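Pre-mRNA-splicing factor SAD1 (Saccharomyces cerevisiae, PDB 4MSX) promotes assembly of newly made U4 snRNA into the U4/U6 snRNP and is required for pre-mRNA splicing, although it is a catalytically inactive relative of the ubiquitin-specific proteases. Local coordinates at residues K410-I422 with E436-K448. Sequence-based numbering, arbitrary orientation. Where two conformers were deposited one is given.
Sequences KYRLKANVVHVVI and EKSHWITQLYDNK
N416 and Q443 face each other in a hydrogen-bonded pair of an antiparallel strand pairing, 410-422 against 436-448, within the mixed sheet of the ubiquitin-specific-protease domain. Besides the paired backbones, their amides lie side by side: N416 ND2 gives a nearly straight bond (173°) to Q443 OE1, 2.8 Å away. OE1 lies in the N416 amide plane, yet the donor stands above the Q443 carbonyl plane. The remaining amide atoms are also engaged, N416 OD1 by T473 and Q476, Q443 NE2 by E454, which suits amides to this buried spot. On the same face, the branched V418 and I441 pack side by side; in the conformer described, I441 CG1 lies 3.7 Å from V418 CB.

The opposite face carries H419, W440 and S438. With CG anti to the backbone N (chi1 177°), the H419 ring meets the W440 indole obliquely, planes 45° apart, with H419 CD2 over one face toward the rim, 3.5 Å from W440 CH2. H419 NE2 and S438 OG share a hydrogen bond of 2.8 Å, while ND1 bonds E472; both ring nitrogens are thus held, fixing the ring's rotation.

A415, V417, W440 and T442 rest on helix 189-203, whose D193 binds H439 ND1 and W440 N. Strand 472-480 flanks 410-422, with a classic bulge where K414 and A415 face V477; strand 451-456 flanks 436-448.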
loop_
_atom_site.group_PDB
_atom_site.type_symbol
_atom_site.label_atom_id
_atom_site.label_comp_id
_atom_site.label_asym_id
_atom_site.label_seq_id
_atom_site.Cartn_x
_atom_site.Cartn_y
_atom_site.Cartn_z
ATOM N N LYS A 410 18.350 -15.251 10.771
ATOM C CA LYS A 410 18.696 -13.862 10.526
ATOM C C LYS A 410 17.588 -13.160 9.702
ATOM O O LYS A 410 17.035 -13.761 8.775
ATOM C CB LYS A 410 19.972 -13.773 9.723
ATOM C CG LYS A 410 21.241 -14.070 10.569
ATOM C CD LYS A 410 22.487 -14.223 9.686
ATOM C CE LYS A 410 23.651 -14.898 10.462
ATOM N NZ LYS A 410 23.356 -16.307 10.937
ATOM N N TYR A 411 17.367 -11.883 10.007
ATOM C CA TYR A 411 16.378 -11.042 9.292
ATOM C C TYR A 411 17.027 -9.716 8.908
ATOM O O TYR A 411 17.912 -9.227 9.625
ATOM C CB TYR A 411 15.216 -10.726 10.269
ATOM C CG TYR A 411 14.203 -11.828 10.339
ATOM C CD1 TYR A 411 14.318 -12.865 11.280
ATOM C CD2 TYR A 411 13.113 -11.830 9.472
ATOM C CE1 TYR A 411 13.376 -13.874 11.329
ATOM C CE2 TYR A 411 12.175 -12.822 9.521
ATOM C CZ TYR A 411 12.291 -13.829 10.453
ATOM O OH TYR A 411 11.339 -14.806 10.464
ATOM N N ARG A 412 16.552 -9.091 7.821
ATOM C CA ARG A 412 17.010 -7.759 7.470
ATOM C C ARG A 412 15.771 -6.837 7.342
ATOM O O ARG A 412 14.758 -7.291 6.823
ATOM C CB ARG A 412 17.721 -7.799 6.110
ATOM C CG ARG A 412 19.113 -8.455 6.267
ATOM C CD ARG A 412 20.097 -8.120 5.164
ATOM N NE ARG A 412 21.387 -8.754 5.455
ATOM C CZ ARG A 412 22.483 -8.638 4.708
ATOM N NH1 ARG A 412 22.471 -7.901 3.600
ATOM N NH2 ARG A 412 23.599 -9.264 5.074
ATOM N N LEU A 413 15.913 -5.596 7.772
ATOM C CA LEU A 413 14.793 -4.633 7.780
ATOM C C LEU A 413 14.495 -4.209 6.350
ATOM O O LEU A 413 15.410 -3.840 5.625
ATOM C CB LEU A 413 15.185 -3.417 8.600
ATOM C CG LEU A 413 14.085 -2.358 8.723
ATOM C CD1 LEU A 413 12.853 -2.910 9.523
ATOM C CD2 LEU A 413 14.695 -1.145 9.419
ATOM N N LYS A 414 13.219 -4.218 5.960
ATOM C CA LYS A 414 12.809 -3.886 4.595
ATOM C C LYS A 414 11.839 -2.699 4.547
ATOM O O LYS A 414 11.762 -2.004 3.545
ATOM C CB LYS A 414 12.113 -5.094 3.942
ATOM C CG LYS A 414 13.046 -6.323 3.674
ATOM C CD LYS A 414 14.023 -6.080 2.495
ATOM C CE LYS A 414 13.275 -5.804 1.166
ATOM N NZ LYS A 414 12.386 -6.920 0.707
ATOM N N ALA A 415 11.092 -2.472 5.635
ATOM C CA ALA A 415 10.131 -1.362 5.647
ATOM C C ALA A 415 9.977 -0.868 7.078
ATOM O O ALA A 415 10.017 -1.677 8.033
ATOM C CB ALA A 415 8.761 -1.854 5.119
ATOM N N ASN A 416 9.784 0.441 7.207
ATOM C CA ASN A 416 9.676 1.097 8.517
ATOM C C ASN A 416 8.562 2.163 8.422
ATOM O O ASN A 416 8.685 3.098 7.640
ATOM C CB ASN A 416 11.035 1.739 8.842
ATOM C CG ASN A 416 11.113 2.275 10.285
ATOM O OD1 ASN A 416 10.697 1.611 11.214
ATOM N ND2 ASN A 416 11.597 3.496 10.449
ATOM N N VAL A 417 7.457 1.980 9.150
ATOM C CA VAL A 417 6.388 2.999 9.138
ATOM C C VAL A 417 6.609 3.851 10.377
ATOM O O VAL A 417 6.657 3.324 11.491
ATOM C CB VAL A 417 5.031 2.342 9.188
ATOM C CG1 VAL A 417 3.858 3.415 9.193
ATOM C CG2 VAL A 417 4.861 1.441 7.908
ATOM N N VAL A 418 6.661 5.151 10.176
ATOM C CA VAL A 418 7.042 6.091 11.211
ATOM C C VAL A 418 5.874 6.989 11.562
ATOM O O VAL A 418 5.069 7.388 10.687
ATOM C CB VAL A 418 8.203 6.944 10.669
ATOM C CG1 VAL A 418 8.335 8.228 11.437
ATOM C CG2 VAL A 418 9.507 6.080 10.720
ATOM N N HIS A 419 5.788 7.329 12.846
ATOM C CA HIS A 419 4.704 8.156 13.338
ATOM C C HIS A 419 5.231 9.594 13.509
ATOM O O HIS A 419 6.278 9.801 14.078
ATOM C CB HIS A 419 4.207 7.615 14.686
ATOM C CG HIS A 419 3.127 8.448 15.300
ATOM N ND1 HIS A 419 3.274 9.073 16.520
ATOM C CD2 HIS A 419 1.888 8.775 14.854
ATOM C CE1 HIS A 419 2.167 9.742 16.802
ATOM N NE2 HIS A 419 1.308 9.573 15.812
ATOM N N VAL A 420 4.482 10.574 13.027
ATOM C CA VAL A 420 4.896 11.979 13.054
ATOM C C VAL A 420 3.703 12.738 13.579
ATOM O O VAL A 420 2.551 12.454 13.183
ATOM C CB VAL A 420 5.247 12.470 11.596
ATOM C CG1 VAL A 420 5.252 13.957 11.501
ATOM C CG2 VAL A 420 6.604 11.922 11.194
ATOM N N VAL A 421 3.942 13.705 14.462
ATOM C CA VAL A 421 2.829 14.508 14.986
ATOM C C VAL A 421 2.666 15.823 14.239
ATOM O O VAL A 421 3.639 16.499 13.947
ATOM C CB VAL A 421 2.981 14.825 16.515
ATOM C CG1 VAL A 421 2.145 16.054 16.901
ATOM C CG2 VAL A 421 2.528 13.653 17.334
ATOM N N ILE A 422 1.416 16.172 13.939
ATOM C CA ILE A 422 1.100 17.437 13.267
ATOM C C ILE A 422 -0.010 18.188 14.018
ATOM O O ILE A 422 -0.391 17.827 15.151
ATOM C CB ILE A 422 0.637 17.199 11.814
ATOM C CG1 ILE A 422 -0.366 16.035 11.773
ATOM C CG2 ILE A 422 1.839 16.926 10.897
ATOM C CD1 ILE A 422 -1.065 15.820 10.417
ATOM N N GLU A 436 -3.361 15.581 20.018
ATOM C CA GLU A 436 -2.497 15.773 18.848
ATOM C C GLU A 436 -2.975 14.827 17.709
ATOM O O GLU A 436 -3.680 13.841 17.973
ATOM C CB GLU A 436 -1.042 15.545 19.213
ATOM C CG GLU A 436 -0.483 16.648 20.104
ATOM C CD GLU A 436 0.961 16.397 20.544
ATOM O OE1 GLU A 436 1.351 15.218 20.699
ATOM O OE2 GLU A 436 1.710 17.379 20.729
ATOM N N LYS A 437 -2.642 15.168 16.469
ATOM C CA LYS A 437 -3.051 14.362 15.319
ATOM C C LYS A 437 -1.873 13.529 14.778
ATOM O O LYS A 437 -0.746 14.017 14.647
ATOM C CB LYS A 437 -3.574 15.217 14.177
ATOM C CG LYS A 437 -4.417 14.376 13.219
ATOM C CD LYS A 437 -4.498 14.921 11.801
ATOM C CE LYS A 437 -5.056 13.852 10.867
ATOM N NZ LYS A 437 -6.360 13.319 11.389
ATOM N N SER A 438 -2.155 12.276 14.458
ATOM C CA SER A 438 -1.097 11.372 13.904
ATOM C C SER A 438 -0.944 11.550 12.394
ATOM O O SER A 438 -1.950 11.652 11.674
ATOM C CB SER A 438 -1.508 9.936 14.174
ATOM O OG SER A 438 -1.488 9.629 15.576
ATOM N N HIS A 439 0.295 11.552 11.903
ATOM C CA HIS A 439 0.582 11.506 10.478
ATOM C C HIS A 439 1.546 10.315 10.295
ATOM O O HIS A 439 2.393 10.053 11.171
ATOM C CB HIS A 439 1.229 12.813 10.039
ATOM C CG HIS A 439 1.763 12.822 8.632
ATOM N ND1 HIS A 439 1.034 12.388 7.533
ATOM C CD2 HIS A 439 2.962 13.240 8.145
ATOM C CE1 HIS A 439 1.771 12.516 6.441
ATOM N NE2 HIS A 439 2.944 13.034 6.783
ATOM N N TRP A 440 1.434 9.618 9.170
ATOM C CA TRP A 440 2.183 8.345 8.990
ATOM C C TRP A 440 3.040 8.474 7.748
ATOM O O TRP A 440 2.562 8.918 6.690
ATOM C CB TRP A 440 1.174 7.174 8.836
ATOM C CG TRP A 440 0.256 7.052 10.031
ATOM C CD1 TRP A 440 -1.072 7.441 10.144
ATOM C CD2 TRP A 440 0.632 6.500 11.294
ATOM N NE1 TRP A 440 -1.519 7.150 11.422
ATOM C CE2 TRP A 440 -0.479 6.599 12.150
ATOM C CE3 TRP A 440 1.831 5.942 11.776
ATOM C CZ2 TRP A 440 -0.453 6.146 13.465
ATOM C CZ3 TRP A 440 1.871 5.473 13.074
ATOM C CH2 TRP A 440 0.731 5.585 13.922
ATOM N N ILE A 441 4.301 8.084 7.855
ATOM C CA ILE A 441 5.137 8.097 6.657
ATOM C C ILE A 441 5.846 6.757 6.552
ATOM O O ILE A 441 5.956 6.006 7.522
ATOM C CB ILE A 441 6.141 9.243 6.677
ATOM C CG1 ILE A 441 7.140 9.022 7.801
ATOM C CG2 ILE A 441 5.409 10.625 6.863
ATOM C CD1 ILE A 441 8.210 10.097 7.860
ATOM N N THR A 442 6.266 6.427 5.337
ATOM C CA THR A 442 6.698 5.037 5.073
ATOM C C THR A 442 8.080 5.087 4.483
ATOM O O THR A 442 8.314 5.821 3.529
ATOM C CB THR A 442 5.725 4.352 4.075
ATOM O OG1 THR A 442 4.398 4.500 4.586
ATOM C CG2 THR A 442 6.039 2.822 3.867
ATOM N N GLN A 443 9.003 4.298 5.049
ATOM C CA GLN A 443 10.345 4.202 4.499
ATOM C C GLN A 443 10.518 2.805 3.952
ATOM O O GLN A 443 10.171 1.826 4.638
ATOM C CB GLN A 443 11.379 4.405 5.630
ATOM C CG GLN A 443 11.212 5.792 6.232
ATOM C CD GLN A 443 12.019 6.013 7.513
ATOM O OE1 GLN A 443 12.349 5.060 8.247
ATOM N NE2 GLN A 443 12.296 7.295 7.812
ATOM N N LEU A 444 11.057 2.696 2.740
ATOM C CA LEU A 444 11.141 1.390 2.104
ATOM C C LEU A 444 12.525 1.151 1.561
ATOM O O LEU A 444 13.124 2.051 0.983
ATOM C CB LEU A 444 10.193 1.327 0.862
ATOM C CG LEU A 444 8.710 1.540 1.260
ATOM C CD1 LEU A 444 7.820 1.632 -0.016
ATOM C CD2 LEU A 444 8.232 0.379 2.131
ATOM N N TYR A 445 12.951 -0.098 1.627
ATOM C CA TYR A 445 14.342 -0.433 1.255
ATOM C C TYR A 445 14.376 -0.994 -0.137
ATOM O O TYR A 445 13.597 -1.888 -0.458
ATOM C CB TYR A 445 14.922 -1.477 2.207
ATOM C CG TYR A 445 16.434 -1.713 1.935
ATOM C CD1 TYR A 445 17.359 -0.693 2.134
ATOM C CD2 TYR A 445 16.893 -2.934 1.479
ATOM C CE1 TYR A 445 18.746 -0.900 1.893
ATOM C CE2 TYR A 445 18.291 -3.154 1.244
ATOM C CZ TYR A 445 19.179 -2.119 1.463
ATOM O OH TYR A 445 20.512 -2.302 1.223
ATOM N N ASP A 446 15.285 -0.476 -0.959
ATOM C CA ASP A 446 15.523 -1.044 -2.288
ATOM C C ASP A 446 16.862 -1.807 -2.300
ATOM O O ASP A 446 17.902 -1.187 -2.213
ATOM C CB ASP A 446 15.602 0.054 -3.345
ATOM C CG ASP A 446 16.135 -0.484 -4.717
ATOM O OD1 ASP A 446 16.005 -1.690 -5.017
ATOM O OD2 ASP A 446 16.677 0.334 -5.479
ATOM N N ASN A 447 16.770 -3.128 -2.367
ATOM C CA ASN A 447 17.911 -4.064 -2.391
ATOM C C ASN A 447 18.916 -3.765 -3.488
ATOM O O ASN A 447 20.107 -4.018 -3.341
ATOM C CB ASN A 447 17.396 -5.474 -2.726
ATOM C CG ASN A 447 16.871 -6.203 -1.519
ATOM O OD1 ASN A 447 17.309 -5.947 -0.402
ATOM N ND2 ASN A 447 15.916 -7.113 -1.728
ATOM N N LYS A 448 18.418 -3.289 -4.619
ATOM C CA LYS A 448 19.219 -3.262 -5.828
ATOM C C LYS A 448 20.147 -2.067 -5.716
ATOM O O LYS A 448 21.347 -2.217 -5.815
ATOM C CB LYS A 448 18.312 -3.192 -7.067
ATOM C CG LYS A 448 18.908 -3.801 -8.303
ATOM C CD LYS A 448 17.966 -3.691 -9.493
ATOM C CE LYS A 448 16.618 -4.376 -9.230
ATOM N NZ LYS A 448 16.694 -5.754 -8.624
#